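Local coordinates for hypothetical protein AF2331 (Archaeoglobus fulgidus, PDB 2FDO) that is of unknown function but forms an interdigitated dimer with a new type of alpha + beta fold, at residues Phe36-Ser41 and Glu47-Phe52. Sequence-based numbering, arbitrary orientation.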
ATOM      1  N   PHE A  36      12.401   1.454   3.209  1.00 56.31           N
ATOM      2  CA  PHE A  36      11.950   0.159   3.659  1.00 55.65           C
ATOM      3  C   PHE A  36      12.972  -0.382   4.649  1.00 56.41           C
ATOM      4  O   PHE A  36      14.151  -0.309   4.397  1.00 55.97           O
ATOM      5  CB  PHE A  36      11.840  -0.784   2.486  1.00 55.35           C
ATOM      6  CG  PHE A  36      11.499  -2.190   2.886  1.00 56.51           C
ATOM      7  CD1 PHE A  36      10.181  -2.628   2.861  1.00 56.93           C
ATOM      8  CD2 PHE A  36      12.496  -3.064   3.318  1.00 55.99           C
ATOM      9  CE1 PHE A  36       9.863  -3.905   3.260  1.00 57.46           C
ATOM     10  CE2 PHE A  36      12.200  -4.329   3.719  1.00 55.14           C
ATOM     11  CZ  PHE A  36      10.874  -4.760   3.695  1.00 57.52           C
ATOM     12  N   CYS A  37      12.514  -0.941   5.766  1.00 57.10           N
ATOM     13  CA  CYS A  37      13.392  -1.461   6.806  1.00 57.72           C
ATOM     14  C   CYS A  37      12.567  -2.278   7.781  1.00 57.34           C
ATOM     15  O   CYS A  37      11.352  -2.333   7.659  1.00 57.26           O
ATOM     16  CB  CYS A  37      14.031  -0.321   7.591  1.00 57.23           C
ATOM     17  SG  CYS A  37      12.767   0.582   8.507  1.00 62.69           S
ATOM     18  N   LYS A  38      13.244  -2.863   8.768  1.00 57.84           N
ATOM     19  CA  LYS A  38      12.633  -3.665   9.825  1.00 58.12           C
ATOM     20  C   LYS A  38      12.987  -3.049  11.147  1.00 57.65           C
ATOM     21  O   LYS A  38      14.053  -2.490  11.306  1.00 57.61           O
ATOM     22  CB  LYS A  38      13.172  -5.103   9.837  1.00 58.47           C
ATOM     23  CG  LYS A  38      12.873  -5.861   8.591  1.00 60.18           C
ATOM     24  CD  LYS A  38      12.525  -7.274   8.900  1.00 63.94           C
ATOM     25  CE  LYS A  38      13.726  -8.161   8.797  1.00 66.71           C
ATOM     26  NZ  LYS A  38      13.239  -9.546   8.503  1.00 69.26           N
ATOM     27  N   LYS A  39      12.072  -3.130  12.101  1.00 57.36           N
ATOM     28  CA  LYS A  39      12.341  -2.621  13.442  1.00 56.17           C
ATOM     29  C   LYS A  39      11.716  -3.580  14.405  1.00 54.83           C
ATOM     30  O   LYS A  39      10.743  -4.290  14.050  1.00 54.44           O
ATOM     31  CB  LYS A  39      11.681  -1.266  13.668  1.00 56.27           C
ATOM     32  CG  LYS A  39      12.077  -0.199  12.710  1.00 59.18           C
ATOM     33  CD  LYS A  39      11.343   1.049  13.068  1.00 61.01           C
ATOM     34  CE  LYS A  39      11.250   1.975  11.928  1.00 60.45           C
ATOM     35  NZ  LYS A  39      10.420   3.103  12.424  1.00 61.36           N
ATOM     36  N   LEU A  40      12.241  -3.559  15.617  1.00 52.41           N
ATOM     37  CA  LEU A  40      11.743  -4.378  16.683  1.00 52.28           C
ATOM     38  C   LEU A  40      10.925  -3.534  17.643  1.00 52.18           C
ATOM     39  O   LEU A  40      11.165  -2.328  17.726  1.00 52.06           O
ATOM     40  CB  LEU A  40      12.951  -4.960  17.431  1.00 52.06           C
ATOM     41  CG  LEU A  40      13.942  -5.772  16.607  1.00 50.79           C
ATOM     42  CD1 LEU A  40      15.220  -5.863  17.377  1.00 50.20           C
ATOM     43  CD2 LEU A  40      13.386  -7.171  16.293  1.00 51.06           C
ATOM     44  N   SER A  41       9.988  -4.153  18.369  1.00 52.52           N
ATOM     45  CA  SER A  41       9.266  -3.510  19.482  1.00 53.53           C
ATOM     46  C   SER A  41       8.871  -4.525  20.551  1.00 55.09           C
ATOM     47  O   SER A  41       8.449  -5.612  20.241  1.00 55.07           O
ATOM     48  CB  SER A  41       8.022  -2.702  19.025  1.00 53.90           C
ATOM     49  OG  SER A  41       7.443  -3.149  17.806  1.00 51.73           O
ATOM     50  N   GLU A  47       9.651  -9.444  22.512  1.00 62.07           N
ATOM     51  CA  GLU A  47      10.053  -8.652  21.338  1.00 61.44           C
ATOM     52  C   GLU A  47       9.545  -9.197  19.997  1.00 60.58           C
ATOM     53  O   GLU A  47       9.538 -10.406  19.782  1.00 60.63           O
ATOM     54  CB  GLU A  47      11.576  -8.542  21.292  1.00 61.12           C
ATOM     55  CG  GLU A  47      12.097  -7.612  20.228  1.00 63.45           C
ATOM     56  CD  GLU A  47      13.344  -6.890  20.688  1.00 66.57           C
ATOM     57  OE1 GLU A  47      14.308  -7.592  21.074  1.00 66.25           O
ATOM     58  OE2 GLU A  47      13.348  -5.629  20.673  1.00 68.64           O
ATOM     59  N   LYS A  48       9.135  -8.297  19.101  1.00 59.48           N
ATOM     60  CA  LYS A  48       8.699  -8.667  17.744  1.00 59.00           C
ATOM     61  C   LYS A  48       9.342  -7.778  16.665  1.00 57.94           C
ATOM     62  O   LYS A  48       9.903  -6.707  16.953  1.00 57.35           O
ATOM     63  CB  LYS A  48       7.172  -8.613  17.579  1.00 58.56           C
ATOM     64  CG  LYS A  48       6.326  -9.251  18.663  1.00 59.59           C
ATOM     65  CD  LYS A  48       4.831  -9.001  18.308  1.00 60.40           C
ATOM     66  CE  LYS A  48       3.872  -9.574  19.337  1.00 58.55           C
ATOM     67  NZ  LYS A  48       3.482 -10.948  18.893  1.00 59.21           N
ATOM     68  N   GLU A  49       9.245  -8.233  15.425  1.00 56.81           N
ATOM     69  CA  GLU A  49       9.791  -7.501  14.301  1.00 56.88           C
ATOM     70  C   GLU A  49       8.727  -7.176  13.209  1.00 55.62           C
ATOM     71  O   GLU A  49       7.882  -8.013  12.877  1.00 54.72           O
ATOM     72  CB  GLU A  49      10.913  -8.330  13.745  1.00 57.26           C
ATOM     73  CG  GLU A  49      11.884  -7.628  12.850  1.00 62.39           C
ATOM     74  CD  GLU A  49      12.853  -8.647  12.280  1.00 69.12           C
ATOM     75  OE1 GLU A  49      12.417  -9.822  12.158  1.00 73.52           O
ATOM     76  OE2 GLU A  49      14.018  -8.301  11.962  1.00 72.58           O
ATOM     77  N   TYR A  50       8.780  -5.943  12.695  1.00 54.64           N
ATOM     78  CA  TYR A  50       7.883  -5.457  11.679  1.00 53.60           C
ATOM     79  C   TYR A  50       8.682  -4.902  10.511  1.00 53.85           C
ATOM     80  O   TYR A  50       9.809  -4.416  10.691  1.00 54.10           O
ATOM     81  CB  TYR A  50       6.890  -4.435  12.261  1.00 53.38           C
ATOM     82  CG  TYR A  50       5.953  -5.062  13.267  1.00 52.30           C
ATOM     83  CD1 TYR A  50       6.293  -5.103  14.621  1.00 52.80           C
ATOM     84  CD2 TYR A  50       4.741  -5.661  12.867  1.00 52.27           C
ATOM     85  CE1 TYR A  50       5.459  -5.690  15.558  1.00 52.53           C
ATOM     86  CE2 TYR A  50       3.896  -6.273  13.788  1.00 51.71           C
ATOM     87  CZ  TYR A  50       4.262  -6.288  15.130  1.00 54.49           C
ATOM     88  OH  TYR A  50       3.446  -6.864  16.087  1.00 56.85           O
ATOM     89  N   CYS A  51       8.120  -5.014   9.305  1.00 53.89           N
ATOM     90  CA  CYS A  51       8.678  -4.332   8.158  1.00 54.31           C
ATOM     91  C   CYS A  51       7.927  -3.049   7.972  1.00 53.44           C
ATOM     92  O   CYS A  51       6.722  -2.981   8.204  1.00 52.48           O
ATOM     93  CB  CYS A  51       8.517  -5.118   6.875  1.00 55.25           C
ATOM     94  SG  CYS A  51       8.887  -6.871   6.939  1.00 61.55           S
ATOM     95  N   PHE A  52       8.656  -2.044   7.506  1.00 52.41           N
ATOM     96  CA  PHE A  52       8.116  -0.730   7.336  1.00 51.54           C
ATOM     97  C   PHE A  52       8.370  -0.344   5.908  1.00 51.78           C
ATOM     98  O   PHE A  52       9.502  -0.371   5.423  1.00 51.51           O
ATOM     99  CB  PHE A  52       8.794   0.210   8.334  1.00 50.32           C
ATOM    100  CG  PHE A  52       8.440  -0.102   9.783  1.00 49.94           C
ATOM    101  CD1 PHE A  52       9.070  -1.160  10.479  1.00 46.75           C
ATOM    102  CD2 PHE A  52       7.445   0.633  10.450  1.00 49.54           C
ATOM    103  CE1 PHE A  52       8.719  -1.455  11.828  1.00 44.18           C
ATOM    104  CE2 PHE A  52       7.077   0.316  11.815  1.00 47.63           C
ATOM    105  CZ  PHE A  52       7.746  -0.733  12.489  1.00 45.73           C
TER
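The two arms of the beta hairpin made by strands 25-41 and 48-58 meet here near their turn, held by three hydrogen-bonded antiparallel pairs, Cys37 with Phe52, Lys39 with Tyr50 and Ser41 with Lys48. Each pair exchanges two backbone bonds; in the middle one Tyr50 N reaches Lys39 O at 2.9 Å, with an N-H...O angle of 168°.

On the face with Cys37 and Ser41, Lys39 lies across the Phe52 ring. Lys39 CB sits 3.5 Å from Phe52 CE1. With CG anti to the carbonyl carbon (chi1 -58°) and the rest extended, the Lys39 chain carries CE and NZ out over the ring. Lys39 CE stands over one face of the Phe52 ring, 4.0 Å from its centroid, a CH-pi contact. Lys39 NZ follows over the same face, 4.4 Å from the centroid of the Phe52 ring, a cation-pi arrangement. His2 also meets the Phe52 ring, with the planes steeply inclined.

On the face that carries Lys38, Leu40, Glu49 and Cys51, the Lys38 chain bends at chi2 and chi3, and Lys38 CE comes 3.2 Å from Glu49 OE2; the salt bridge from Lys38 NZ to Glu49 OE1 is long, 3.8 Å. Leu40 CD2 packs on Glu49 CB at 3.7 Å.

Tyr50, Cys51 and Phe52 also pair with an antiparallel strand of the second subunit, so this two-stranded beta hairpin extends into an intersubunit sheet, in keeping with the interdigitated dimer.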